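Local coordinates for segregation and condensation protein B (Chlorobium tepidum TLS, PDB 1T6S), which probably takes part in chromosome partitioning and condensation during cell division, as a dimeric winged-helix subunit of the SMC complex, at residues Q7-L12 and D46-D51; S39-A44 and G66-L71; R50-E53 and F59-H62; S93-E98 and I126-A131. All blocks are in the same frame, centred on the assembly; numbering follows the deposited sequence.

Contact 1: Q7-L12 and D46-D51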
loop_
_atom_site.group_PDB
_atom_site.type_symbol
_atom_site.label_atom_id
_atom_site.label_comp_id
_atom_site.label_asym_id
_atom_site.label_seq_id
_atom_site.Cartn_x
_atom_site.Cartn_y
_atom_site.Cartn_z
ATOM N N GLN A 7 -1.532 11.014 -41.322
ATOM C CA GLN A 7 -2.256 9.908 -40.725
ATOM C C GLN A 7 -1.353 9.209 -39.699
ATOM O O GLN A 7 -1.804 8.809 -38.632
ATOM C CB GLN A 7 -2.706 8.929 -41.807
ATOM C CG GLN A 7 -3.445 7.713 -41.293
ATOM C CD GLN A 7 -4.787 8.041 -40.644
ATOM O OE1 GLN A 7 -5.429 7.163 -40.066
ATOM N NE2 GLN A 7 -5.219 9.302 -40.742
ATOM N N LEU A 8 -0.073 9.079 -40.030
ATOM C CA LEU A 8 0.888 8.462 -39.135
ATOM C C LEU A 8 1.013 9.332 -37.884
ATOM O O LEU A 8 1.161 8.832 -36.764
ATOM C CB LEU A 8 2.257 8.373 -39.803
ATOM C CG LEU A 8 3.041 7.063 -39.769
ATOM C CD1 LEU A 8 4.482 7.426 -40.067
ATOM C CD2 LEU A 8 2.940 6.338 -38.417
ATOM N N LEU A 9 0.952 10.644 -38.082
ATOM C CA LEU A 9 1.070 11.569 -36.971
ATOM C C LEU A 9 -0.156 11.402 -36.069
ATOM O O LEU A 9 -0.028 11.343 -34.839
ATOM C CB LEU A 9 1.198 13.008 -37.487
ATOM C CG LEU A 9 2.312 13.879 -36.879
ATOM C CD1 LEU A 9 3.670 13.200 -37.021
ATOM C CD2 LEU A 9 2.335 15.229 -37.586
ATOM N N ARG A 10 -1.333 11.300 -36.683
ATOM C CA ARG A 10 -2.580 11.105 -35.943
ATOM C C ARG A 10 -2.568 9.791 -35.155
ATOM O O ARG A 10 -3.065 9.719 -34.019
ATOM C CB ARG A 10 -3.780 11.156 -36.904
ATOM C CG ARG A 10 -4.234 12.594 -37.221
ATOM C CD ARG A 10 -5.106 12.681 -38.480
ATOM N NE ARG A 10 -6.282 11.814 -38.411
ATOM C CZ ARG A 10 -7.377 12.066 -37.698
ATOM N NH1 ARG A 10 -7.480 13.177 -36.977
ATOM N NH2 ARG A 10 -8.374 11.194 -37.706
ATOM N N SER A 11 -1.995 8.754 -35.753
ATOM C CA SER A 11 -1.894 7.461 -35.072
ATOM C C SER A 11 -0.988 7.574 -33.838
ATOM O O SER A 11 -1.285 7.009 -32.787
ATOM C CB SER A 11 -1.343 6.407 -36.017
ATOM O OG SER A 11 -2.164 6.325 -37.169
ATOM N N LEU A 12 0.130 8.284 -33.971
ATOM C CA LEU A 12 1.021 8.450 -32.831
ATOM C C LEU A 12 0.274 9.160 -31.714
ATOM O O LEU A 12 0.347 8.757 -30.547
ATOM C CB LEU A 12 2.252 9.264 -33.209
ATOM C CG LEU A 12 3.284 8.585 -34.120
ATOM C CD1 LEU A 12 4.339 9.615 -34.529
ATOM C CD2 LEU A 12 3.939 7.405 -33.419
ATOM N N ASP A 46 7.577 16.424 -31.999
ATOM C CA ASP A 46 7.762 17.882 -31.993
ATOM C C ASP A 46 6.663 18.569 -32.801
ATOM O O ASP A 46 6.132 19.594 -32.372
ATOM C CB ASP A 46 9.126 18.288 -32.582
ATOM C CG ASP A 46 10.303 17.868 -31.710
ATOM O OD1 ASP A 46 10.130 17.651 -30.495
ATOM O OD2 ASP A 46 11.429 17.771 -32.246
ATOM N N GLU A 47 6.327 18.012 -33.965
ATOM C CA GLU A 47 5.280 18.594 -34.807
ATOM C C GLU A 47 3.938 18.631 -34.075
ATOM O O GLU A 47 3.239 19.647 -34.101
ATOM C CB GLU A 47 5.138 17.820 -36.130
ATOM C CG GLU A 47 4.004 18.345 -37.022
ATOM C CD GLU A 47 4.084 17.873 -38.477
ATOM O OE1 GLU A 47 5.071 17.185 -38.843
ATOM O OE2 GLU A 47 3.150 18.208 -39.262
ATOM N N LEU A 48 3.586 17.528 -33.413
ATOM C CA LEU A 48 2.337 17.473 -32.665
ATOM C C LEU A 48 2.371 18.569 -31.591
ATOM O O LEU A 48 1.423 19.348 -31.462
ATOM C CB LEU A 48 2.150 16.092 -32.010
ATOM C CG LEU A 48 1.879 14.883 -32.932
ATOM C CD1 LEU A 48 1.824 13.587 -32.122
ATOM C CD2 LEU A 48 0.568 15.101 -33.679
ATOM N N ASN A 49 3.452 18.624 -30.817
ATOM C CA ASN A 49 3.572 19.645 -29.773
ATOM C C ASN A 49 3.472 21.049 -30.381
ATOM O O ASN A 49 2.960 21.971 -29.742
ATOM C CB ASN A 49 4.888 19.491 -28.992
ATOM C CG ASN A 49 4.793 18.443 -27.871
ATOM O OD1 ASN A 49 3.731 18.265 -27.254
ATOM N ND2 ASN A 49 5.910 17.770 -27.592
ATOM N N ARG A 50 3.952 21.217 -31.612
ATOM C CA ARG A 50 3.841 22.521 -32.259
ATOM C C ARG A 50 2.365 22.830 -32.535
ATOM O O ARG A 50 1.916 23.968 -32.345
ATOM C CB ARG A 50 4.678 22.572 -33.542
ATOM C CG ARG A 50 6.035 23.246 -33.341
ATOM C CD ARG A 50 6.764 23.514 -34.668
ATOM N NE ARG A 50 7.328 22.301 -35.258
ATOM C CZ ARG A 50 8.423 21.693 -34.811
ATOM N NH1 ARG A 50 9.082 22.180 -33.769
ATOM N NH2 ARG A 50 8.857 20.597 -35.407
ATOM N N ASP A 51 1.600 21.823 -32.955
ATOM C CA ASP A 51 0.168 22.015 -33.209
ATOM C C ASP A 51 -0.602 22.320 -31.922
ATOM O O ASP A 51 -1.582 23.076 -31.943
ATOM C CB ASP A 51 -0.455 20.773 -33.867
ATOM C CG ASP A 51 -0.025 20.592 -35.319
ATOM O OD1 ASP A 51 -0.012 21.603 -36.061
ATOM O OD2 ASP A 51 0.285 19.437 -35.720
#
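Leu-9 pushes its isobutyl group from helix 2-18 against Leu-48 and Glu-47 of helix 38-55 and divides its atoms between the two. The branch carbon CG of Leu-9 lies 3.8 Å from CD2 of Leu-48, and the two leucines run past each other in opposite directions. Leu-48 owes this position to its first torsion (chi1 -69°), which sets CG anti to the carbonyl carbon. CD1 and CD2 of Leu-48 also rest, each at 4.0 Å, near the backbone O of Leu-9. The methyl CD2 of Leu-9 meets Glu-47 differently: the extended chain of Glu-47 crosses Leu-9 at about a right angle, its CG 3.6 Å from CD2 of Leu-9 and its CD only 3.3 Å from that same methyl. Glu-47 therefore offers its aliphatic length and one face of its carboxylate to the leucine, while OE1 finds its charge partner in Arg-5, in a salt bridge to the same helix as Leu-9. The short helical segments cross at -81°, their axes 10.7 Å apart at closest approach. Such a near-perpendicular crossing of the first and third helices, sealed by leucines, belongs to the three-helix core of a winged helix-turn-helix domain.

Contact 2: S39-A44 and G66-L71. With NO3 (nitrate ion), chain H.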
loop_
_atom_site.group_PDB
_atom_site.type_symbol
_atom_site.label_atom_id
_atom_site.label_comp_id
_atom_site.label_asym_id
_atom_site.label_seq_id
_atom_site.Cartn_x
_atom_site.Cartn_y
_atom_site.Cartn_z
ATOM N N SER A 39 15.319 9.575 -34.090
ATOM C CA SER A 39 15.286 10.968 -34.460
ATOM C C SER A 39 13.977 11.299 -35.179
ATOM O O SER A 39 13.370 12.351 -34.944
ATOM C CB SER A 39 16.483 11.280 -35.358
ATOM O OG SER A 39 16.604 12.674 -35.518
ATOM N N GLU A 40 13.540 10.398 -36.056
ATOM C CA GLU A 40 12.292 10.600 -36.790
ATOM C C GLU A 40 11.102 10.649 -35.833
ATOM O O GLU A 40 10.204 11.469 -36.004
ATOM C CB GLU A 40 12.089 9.484 -37.835
ATOM C CG GLU A 40 10.746 9.545 -38.580
ATOM C CD GLU A 40 10.505 8.354 -39.504
ATOM O OE1 GLU A 40 11.130 7.289 -39.307
ATOM O OE2 GLU A 40 9.672 8.471 -40.431
ATOM N N LEU A 41 11.108 9.797 -34.807
ATOM C CA LEU A 41 9.997 9.765 -33.851
ATOM C C LEU A 41 9.900 11.059 -33.058
ATOM O O LEU A 41 8.811 11.592 -32.837
ATOM C CB LEU A 41 10.152 8.598 -32.872
ATOM C CG LEU A 41 8.881 7.893 -32.372
ATOM C CD1 LEU A 41 9.124 7.351 -30.974
ATOM C CD2 LEU A 41 7.684 8.830 -32.370
ATOM N N GLN A 42 11.044 11.556 -32.608
ATOM C CA GLN A 42 11.065 12.789 -31.833
ATOM C C GLN A 42 10.587 13.966 -32.675
ATOM O O GLN A 42 9.942 14.882 -32.162
ATOM C CB GLN A 42 12.479 13.062 -31.316
ATOM C CG GLN A 42 12.567 14.299 -30.443
ATOM C CD GLN A 42 11.624 14.220 -29.246
ATOM O OE1 GLN A 42 11.740 13.329 -28.400
ATOM N NE2 GLN A 42 10.680 15.153 -29.179
ATOM N N GLU A 43 10.918 13.928 -33.968
ATOM C CA GLU A 43 10.535 14.972 -34.929
ATOM C C GLU A 43 9.022 14.971 -35.136
ATOM O O GLU A 43 8.415 16.023 -35.328
ATOM C CB GLU A 43 11.250 14.718 -36.263
ATOM C CG GLU A 43 11.601 15.952 -37.069
ATOM C CD GLU A 43 12.684 15.678 -38.131
ATOM O OE1 GLU A 43 12.413 14.912 -39.099
ATOM O OE2 GLU A 43 13.811 16.228 -37.988
ATOM N N ALA A 44 8.411 13.788 -35.108
ATOM C CA ALA A 44 6.964 13.684 -35.284
ATOM C C ALA A 44 6.303 14.218 -34.021
ATOM O O ALA A 44 5.297 14.921 -34.081
ATOM C CB ALA A 44 6.565 12.228 -35.523
ATOM N N GLY A 66 12.879 7.677 -22.227
ATOM C CA GLY A 66 12.550 6.795 -23.332
ATOM C C GLY A 66 11.078 6.461 -23.502
ATOM O O GLY A 66 10.734 5.658 -24.370
ATOM N N GLY A 67 10.214 7.053 -22.678
ATOM C CA GLY A 67 8.784 6.817 -22.789
ATOM C C GLY A 67 8.046 8.133 -22.990
ATOM O O GLY A 67 8.253 9.081 -22.228
ATOM N N TYR A 68 7.202 8.219 -24.017
ATOM C CA TYR A 68 6.452 9.453 -24.254
ATOM C C TYR A 68 5.097 9.426 -23.561
ATOM O O TYR A 68 4.432 8.395 -23.536
ATOM C CB TYR A 68 6.218 9.694 -25.753
ATOM C CG TYR A 68 7.460 9.980 -26.567
ATOM C CD1 TYR A 68 8.197 8.943 -27.151
ATOM C CD2 TYR A 68 7.902 11.292 -26.756
ATOM C CE1 TYR A 68 9.350 9.214 -27.909
ATOM C CE2 TYR A 68 9.049 11.572 -27.505
ATOM C CZ TYR A 68 9.765 10.534 -28.075
ATOM O OH TYR A 68 10.906 10.823 -28.799
ATOM N N ARG A 69 4.694 10.557 -22.990
ATOM C CA ARG A 69 3.375 10.653 -22.353
ATOM C C ARG A 69 2.913 12.104 -22.347
ATOM O O ARG A 69 3.727 13.023 -22.415
ATOM C CB ARG A 69 3.399 10.120 -20.909
ATOM C CG ARG A 69 3.952 11.088 -19.850
ATOM C CD ARG A 69 5.404 11.496 -20.095
ATOM N NE ARG A 69 6.392 10.403 -20.076
ATOM C CZ ARG A 69 6.685 9.630 -19.027
ATOM N NH1 ARG A 69 6.061 9.781 -17.868
ATOM N NH2 ARG A 69 7.666 8.738 -19.114
ATOM N N PHE A 70 1.603 12.297 -22.284
ATOM C CA PHE A 70 1.016 13.627 -22.222
ATOM C C PHE A 70 1.086 14.117 -20.792
ATOM O O PHE A 70 1.001 13.323 -19.853
ATOM C CB PHE A 70 -0.459 13.587 -22.626
ATOM C CG PHE A 70 -0.691 13.695 -24.104
ATOM C CD1 PHE A 70 -0.728 12.556 -24.901
ATOM C CD2 PHE A 70 -0.849 14.947 -24.705
ATOM C CE1 PHE A 70 -0.922 12.654 -26.282
ATOM C CE2 PHE A 70 -1.045 15.060 -26.087
ATOM C CZ PHE A 70 -1.080 13.912 -26.876
ATOM N N LEU A 71 1.242 15.423 -20.631
ATOM C CA LEU A 71 1.265 16.065 -19.314
ATOM C C LEU A 71 0.583 17.421 -19.496
ATOM O O LEU A 71 0.724 18.039 -20.553
ATOM C CB LEU A 71 2.708 16.265 -18.834
ATOM C CG LEU A 71 3.173 15.553 -17.560
ATOM C CD1 LEU A 71 2.792 14.086 -17.565
ATOM C CD2 LEU A 71 4.688 15.709 -17.453
HETATM N N NO3 H . 9.660 15.993 -25.941
HETATM O O1 NO3 H . 10.138 16.947 -26.574
HETATM O O2 NO3 H . 9.970 15.902 -24.784
HETATM O O3 NO3 H . 8.931 15.241 -26.540
#
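Tyr-68 reaches from strand 67-72 toward helix 38-55 and meets two neighbouring side chains there in different ways. Its hydroxyl OH donates to OE1 of Gln-42 at 2.7 Å, approaching from above the carbonyl plane, 55° out of it. The amide and ring planes stand 42° apart, and OE1 lies at the ring edge, 3.3 Å from CE2 of Tyr-68. Gln-42 gets there by folding: CG leaves anti to the backbone N (chi1 -177°), and a bend at chi2 turns the amide back to the tyrosine. Leu-41 comes from the opposite direction, its methyl CD1 3.6 Å from CE1 of Tyr-68.

The amide is engaged at both ends. While OE1 accepts the phenol, NE2 of Gln-42 bonds to OD1 of Asp-46 on its own helix and to O3 of a nitrate ion at 3.2 Å, probably a crystallisation component, which also takes a bond from Ala-63 N. These partners fix which way round the amide lies. A leucine in place of Gln-42 would probably leave the phenol hydroxyl without its acceptor and strip Asp-46 and the nitrate of a donor.

Elsewhere the ring of Tyr-68 packs on Ile-61 and Ala-63 of the adjoining strand. A two-stranded hairpin laid against the third helix is typical of a winged helix domain; here Tyr-68 links the two, and strands 59-64 and 67-72 probably form the wing.

Contact 3: R50-E53 and F59-H62; sequences RDYE and FRIH. With NO3 (nitrate ion), chain L.
Glu-53 and Arg-60 form a salt bridge between the end of helix 38-55 and strand 59-64: NH2 of Arg-60 donates to OE2 of Glu-53 at 2.9 Å, bent to 141° at the hydrogen. The carboxylate oxygen is met on its anti side, and the two flat groups are steeply turned against each other, so that one N-H does the work. A second bond steadies the arginine from its other end, NH1 of Arg-60 reaching the backbone O of Phe-59 at 2.8 Å, and also Arg-57 O. Although CB of Arg-60 leaves away from the helix, CG lies anti to the carbonyl carbon (chi1 -63°) and a bend at chi2 (-71°) carries the guanidinium back over the chain, where one face covers the backbone of Glu-53, its N 3.8 Å above the plane.

Further in, Tyr-52 packs between helix and strand. Phe-59 turns its edge to one face of the Tyr-52 ring in a T-shaped stack, centroids 5.5 Å apart. At the edge of the same ring, CD1 of Ile-61 lies 3.9 Å from CE1 of Tyr-52, and OH of Tyr-52 hydrogen-bonds to OE1 of Glu-13 in helix 2-18. On the far side of the strand, His-62 ND1 holds a nitrate ion that Arg-140 of the second subunit also binds.

Strand 59-64 is tied to helix 38-55 by the salt bridge of Arg-60, by Phe-59 and Ile-61 packing on Tyr-52, and by the bond from Ile-61 N to Asn-49 OD1, while strand 67-72 pairs with it and Phe-70 meets the ring of Phe-59.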
loop_
_atom_site.group_PDB
_atom_site.type_symbol
_atom_site.label_atom_id
_atom_site.label_comp_id
_atom_site.label_asym_id
_atom_site.label_seq_id
_atom_site.Cartn_x
_atom_site.Cartn_y
_atom_site.Cartn_z
ATOM N N ARG A 50 3.952 21.217 -31.612
ATOM C CA ARG A 50 3.841 22.521 -32.259
ATOM C C ARG A 50 2.365 22.830 -32.535
ATOM O O ARG A 50 1.916 23.968 -32.345
ATOM C CB ARG A 50 4.678 22.572 -33.542
ATOM C CG ARG A 50 6.035 23.246 -33.341
ATOM C CD ARG A 50 6.764 23.514 -34.668
ATOM N NE ARG A 50 7.328 22.301 -35.258
ATOM C CZ ARG A 50 8.423 21.693 -34.811
ATOM N NH1 ARG A 50 9.082 22.180 -33.769
ATOM N NH2 ARG A 50 8.857 20.597 -35.407
ATOM N N ASP A 51 1.600 21.823 -32.955
ATOM C CA ASP A 51 0.168 22.015 -33.209
ATOM C C ASP A 51 -0.602 22.320 -31.922
ATOM O O ASP A 51 -1.582 23.076 -31.943
ATOM C CB ASP A 51 -0.455 20.773 -33.867
ATOM C CG ASP A 51 -0.025 20.592 -35.319
ATOM O OD1 ASP A 51 -0.012 21.603 -36.061
ATOM O OD2 ASP A 51 0.285 19.437 -35.720
ATOM N N TYR A 52 -0.171 21.716 -30.811
ATOM C CA TYR A 52 -0.816 21.942 -29.505
ATOM C C TYR A 52 -0.597 23.398 -29.106
ATOM O O TYR A 52 -1.508 24.070 -28.617
ATOM C CB TYR A 52 -0.217 21.010 -28.434
ATOM C CG TYR A 52 -0.440 19.535 -28.717
ATOM C CD1 TYR A 52 0.439 18.565 -28.207
ATOM C CD2 TYR A 52 -1.477 19.112 -29.559
ATOM C CE1 TYR A 52 0.304 17.211 -28.546
ATOM C CE2 TYR A 52 -1.624 17.759 -29.900
ATOM C CZ TYR A 52 -0.725 16.822 -29.397
ATOM O OH TYR A 52 -0.821 15.511 -29.791
ATOM N N GLU A 53 0.625 23.873 -29.307
ATOM C CA GLU A 53 0.955 25.256 -28.996
ATOM C C GLU A 53 0.134 26.196 -29.884
ATOM O O GLU A 53 -0.413 27.184 -29.412
ATOM C CB GLU A 53 2.436 25.505 -29.232
ATOM C CG GLU A 53 2.779 26.977 -29.330
ATOM C CD GLU A 53 2.827 27.651 -27.986
ATOM O OE1 GLU A 53 2.857 28.902 -27.949
ATOM O OE2 GLU A 53 2.848 26.929 -26.964
ATOM N N PHE A 59 -2.102 20.779 -22.915
ATOM C CA PHE A 59 -1.221 19.645 -22.658
ATOM C C PHE A 59 -0.111 19.529 -23.703
ATOM O O PHE A 59 -0.179 20.141 -24.777
ATOM C CB PHE A 59 -2.043 18.351 -22.608
ATOM C CG PHE A 59 -3.057 18.231 -23.714
ATOM C CD1 PHE A 59 -2.664 17.958 -25.012
ATOM C CD2 PHE A 59 -4.412 18.416 -23.452
ATOM C CE1 PHE A 59 -3.606 17.866 -26.036
ATOM C CE2 PHE A 59 -5.364 18.325 -24.470
ATOM C CZ PHE A 59 -4.958 18.051 -25.759
ATOM N N ARG A 60 0.907 18.740 -23.378
ATOM C CA ARG A 60 2.052 18.526 -24.270
ATOM C C ARG A 60 2.598 17.131 -24.091
ATOM O O ARG A 60 2.466 16.541 -23.019
ATOM C CB ARG A 60 3.204 19.498 -23.955
ATOM C CG ARG A 60 2.906 20.977 -24.148
ATOM C CD ARG A 60 2.784 21.372 -25.611
ATOM N NE ARG A 60 2.613 22.819 -25.763
ATOM C CZ ARG A 60 1.476 23.474 -25.545
ATOM N NH1 ARG A 60 0.385 22.809 -25.173
ATOM N NH2 ARG A 60 1.435 24.800 -25.670
ATOM N N ILE A 61 3.221 16.611 -25.145
ATOM C CA ILE A 61 3.852 15.302 -25.076
ATOM C C ILE A 61 5.306 15.502 -24.603
ATOM O O ILE A 61 6.045 16.338 -25.133
ATOM C CB ILE A 61 3.853 14.576 -26.456
ATOM C CG1 ILE A 61 2.409 14.212 -26.852
ATOM C CG2 ILE A 61 4.710 13.322 -26.375
ATOM C CD1 ILE A 61 2.240 13.800 -28.309
ATOM N N HIS A 62 5.690 14.728 -23.592
ATOM C CA HIS A 62 7.020 14.767 -23.000
ATOM C C HIS A 62 7.756 13.426 -23.112
ATOM O O HIS A 62 7.181 12.347 -22.889
ATOM C CB HIS A 62 6.924 15.133 -21.514
ATOM C CG HIS A 62 6.404 16.513 -21.258
ATOM N ND1 HIS A 62 7.231 17.575 -20.967
ATOM C CD2 HIS A 62 5.142 17.002 -21.235
ATOM C CE1 HIS A 62 6.501 18.658 -20.770
ATOM N NE2 HIS A 62 5.231 18.336 -20.927
HETATM N N NO3 L . 10.375 16.469 -20.965
HETATM O O1 NO3 L . 9.751 16.666 -19.913
HETATM O O2 NO3 L . 11.496 16.090 -20.868
HETATM O O3 NO3 L . 9.795 16.677 -22.009
#

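Contact 4: S93-E98 and I126-A131; sequences SRSMLE and IDRLLA. With NO3 (nitrate ion), chain C; NO3 (nitrate ion), chain E; NO3 (nitrate ion), chain I.
Arg-128 leaves helix 125-131 toward helix 87-106 and passes slantwise across Met-96. Its CB lies 4.0 Å from SD of Met-96; after a bend at chi3 (-60°) NE comes to 3.3 Å from CG of Met-96, the methionine carbon sitting at the edge of the guanidinium. NE is buried here with no polar partner in the model. The tip, NH2, ends beside OG of Ser-95, at an angle too poor for a hydrogen bond. That hydroxyl is within hydrogen-bonding reach of both Arg-91 O and Leu-92 O in its own helix.

Beyond SD, the methyl CE of Met-96 touches CD2 of Leu-129 at 3.4 Å, tighter than ordinary van der Waals contact, and the two side chains slide past each other in opposite directions.

Arg-94 lies on a different face of helix 87-106. Its NE donates to O1 of a nitrate ion at 2.7 Å, probably from the crystallisation liquor, and the side chain makes a cation-pi contact with Trp-105 of the second subunit. A serine in place of Arg-94 would probably cost the subunit interface that cation-pi partner and leave the nitrate without its guanidinium.

Another such nitrate meets the backbone N of Ile-126 and Asp-127 near the start of helix 125-131. The short segments cross steeply, at -78°, as in the winged helix-turn-helix fold, to which this half of the chain probably also belongs.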
loop_
_atom_site.group_PDB
_atom_site.type_symbol
_atom_site.label_atom_id
_atom_site.label_comp_id
_atom_site.label_asym_id
_atom_site.label_seq_id
_atom_site.Cartn_x
_atom_site.Cartn_y
_atom_site.Cartn_z
ATOM N N SER A 93 -4.306 9.942 3.317
ATOM C CA SER A 93 -3.186 9.176 2.780
ATOM C C SER A 93 -1.934 9.238 3.667
ATOM O O SER A 93 -1.341 8.208 3.996
ATOM C CB SER A 93 -2.820 9.677 1.379
ATOM O OG SER A 93 -3.815 9.323 0.433
ATOM N N ARG A 94 -1.525 10.446 4.045
ATOM C CA ARG A 94 -0.330 10.610 4.862
ATOM C C ARG A 94 -0.443 9.916 6.216
ATOM O O ARG A 94 0.458 9.184 6.627
ATOM C CB ARG A 94 -0.026 12.098 5.073
ATOM C CG ARG A 94 1.201 12.342 5.955
ATOM C CD ARG A 94 1.596 13.814 6.065
ATOM N NE ARG A 94 0.645 14.627 6.828
ATOM C CZ ARG A 94 0.839 15.907 7.149
ATOM N NH1 ARG A 94 1.956 16.520 6.773
ATOM N NH2 ARG A 94 -0.085 16.577 7.840
ATOM N N SER A 95 -1.548 10.153 6.910
ATOM C CA SER A 95 -1.737 9.562 8.219
ATOM C C SER A 95 -1.703 8.042 8.139
ATOM O O SER A 95 -1.009 7.401 8.925
ATOM C CB SER A 95 -3.048 10.057 8.863
ATOM O OG SER A 95 -4.190 9.671 8.123
ATOM N N MET A 96 -2.420 7.456 7.183
ATOM C CA MET A 96 -2.409 6.006 7.067
ATOM C C MET A 96 -1.005 5.477 6.803
ATOM O O MET A 96 -0.592 4.473 7.390
ATOM C CB MET A 96 -3.344 5.528 5.950
ATOM C CG MET A 96 -4.774 5.349 6.404
ATOM S SD MET A 96 -5.746 4.369 5.237
ATOM C CE MET A 96 -4.571 3.174 4.743
ATOM N N LEU A 97 -0.274 6.157 5.925
ATOM C CA LEU A 97 1.082 5.741 5.590
ATOM C C LEU A 97 2.067 5.856 6.758
ATOM O O LEU A 97 2.875 4.948 6.983
ATOM C CB LEU A 97 1.601 6.549 4.388
ATOM C CG LEU A 97 0.926 6.161 3.061
ATOM C CD1 LEU A 97 1.539 6.976 1.935
ATOM C CD2 LEU A 97 1.124 4.676 2.783
ATOM N N GLU A 98 2.005 6.970 7.489
ATOM C CA GLU A 98 2.893 7.183 8.647
ATOM C C GLU A 98 2.650 6.142 9.753
ATOM O O GLU A 98 3.596 5.588 10.303
ATOM C CB GLU A 98 2.703 8.595 9.241
ATOM C CG GLU A 98 3.310 9.725 8.414
ATOM C CD GLU A 98 3.167 11.116 9.064
ATOM O OE1 GLU A 98 3.715 12.096 8.506
ATOM O OE2 GLU A 98 2.507 11.234 10.125
ATOM N N ILE A 126 -5.383 3.173 12.880
ATOM C CA ILE A 126 -5.342 1.742 13.169
ATOM C C ILE A 126 -6.599 1.053 12.655
ATOM O O ILE A 126 -6.514 -0.008 12.038
ATOM C CB ILE A 126 -5.216 1.454 14.678
ATOM C CG1 ILE A 126 -3.782 1.712 15.133
ATOM C CG2 ILE A 126 -5.626 0.004 14.976
ATOM C CD1 ILE A 126 -3.415 3.144 15.145
ATOM N N ASP A 127 -7.768 1.636 12.921
ATOM C CA ASP A 127 -9.000 1.018 12.450
ATOM C C ASP A 127 -9.001 0.939 10.924
ATOM O O ASP A 127 -9.410 -0.073 10.349
ATOM C CB ASP A 127 -10.243 1.802 12.903
ATOM C CG ASP A 127 -10.601 1.561 14.363
ATOM O OD1 ASP A 127 -10.271 0.482 14.900
ATOM O OD2 ASP A 127 -11.230 2.450 14.968
ATOM N N ARG A 128 -8.538 1.999 10.269
ATOM C CA ARG A 128 -8.510 2.016 8.808
ATOM C C ARG A 128 -7.577 0.942 8.263
ATOM O O ARG A 128 -7.925 0.226 7.324
ATOM C CB ARG A 128 -8.104 3.406 8.293
ATOM C CG ARG A 128 -9.082 4.501 8.682
ATOM C CD ARG A 128 -8.951 5.736 7.783
ATOM N NE ARG A 128 -7.617 6.337 7.847
ATOM C CZ ARG A 128 -7.209 7.203 8.767
ATOM N NH1 ARG A 128 -8.038 7.595 9.723
ATOM N NH2 ARG A 128 -5.963 7.664 8.726
ATOM N N LEU A 129 -6.416 0.791 8.890
ATOM C CA LEU A 129 -5.441 -0.195 8.442
ATOM C C LEU A 129 -5.933 -1.620 8.706
ATOM O O LEU A 129 -5.665 -2.532 7.919
ATOM C CB LEU A 129 -4.082 0.070 9.112
ATOM C CG LEU A 129 -3.387 1.383 8.667
ATOM C CD1 LEU A 129 -2.135 1.628 9.482
ATOM C CD2 LEU A 129 -3.036 1.277 7.176
ATOM N N LEU A 130 -6.674 -1.812 9.793
ATOM C CA LEU A 130 -7.218 -3.137 10.104
ATOM C C LEU A 130 -8.310 -3.491 9.091
ATOM O O LEU A 130 -8.371 -4.621 8.614
ATOM C CB LEU A 130 -7.803 -3.172 11.520
ATOM C CG LEU A 130 -6.820 -3.261 12.695
ATOM C CD1 LEU A 130 -7.516 -2.811 13.971
ATOM C CD2 LEU A 130 -6.291 -4.693 12.845
ATOM N N ALA A 131 -9.165 -2.525 8.772
ATOM C CA ALA A 131 -10.249 -2.733 7.815
ATOM C C ALA A 131 -9.719 -3.056 6.409
ATOM O O ALA A 131 -10.423 -3.661 5.598
ATOM C CB ALA A 131 -11.162 -1.500 7.775
HETATM N N NO3 C . -7.115 4.068 15.759
HETATM O O1 NO3 C . -7.238 4.142 17.005
HETATM O O2 NO3 C . -6.111 4.512 15.288
HETATM O O3 NO3 C . -8.010 3.558 15.141
HETATM N N NO3 E . -1.762 13.328 8.883
HETATM O O1 NO3 E . -1.739 14.066 7.868
HETATM O O2 NO3 E . -0.731 12.807 9.202
HETATM O O3 NO3 E . -2.827 13.196 9.466
HETATM N N NO3 I . -2.796 11.349 -2.163
HETATM O O1 NO3 I . -3.707 11.536 -1.332
HETATM O O2 NO3 I . -2.854 11.978 -3.191
HETATM O O3 NO3 I . -1.921 10.553 -1.881
#

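How the contacts relate
Contacts 1, 2 and 3 make one cluster, their centres 9 to 11 Å apart, and all three draw on helix 38-55. Contact 1 joins it to helix 2-18, contacts 2 and 3 to the two neighbouring strands of the hairpin, 67-72 and 59-64. The segments of contacts 1 and 2 alternate along the chain, whereas contact 3 falls between the two segments of contact 2. Contact 4 follows later in the sequence, 39 to 44 Å away between centres and across the chain's centre, with no touch. This is consistent with two winged-helix units in series, contact 4 resembling the helix crossing of contact 1.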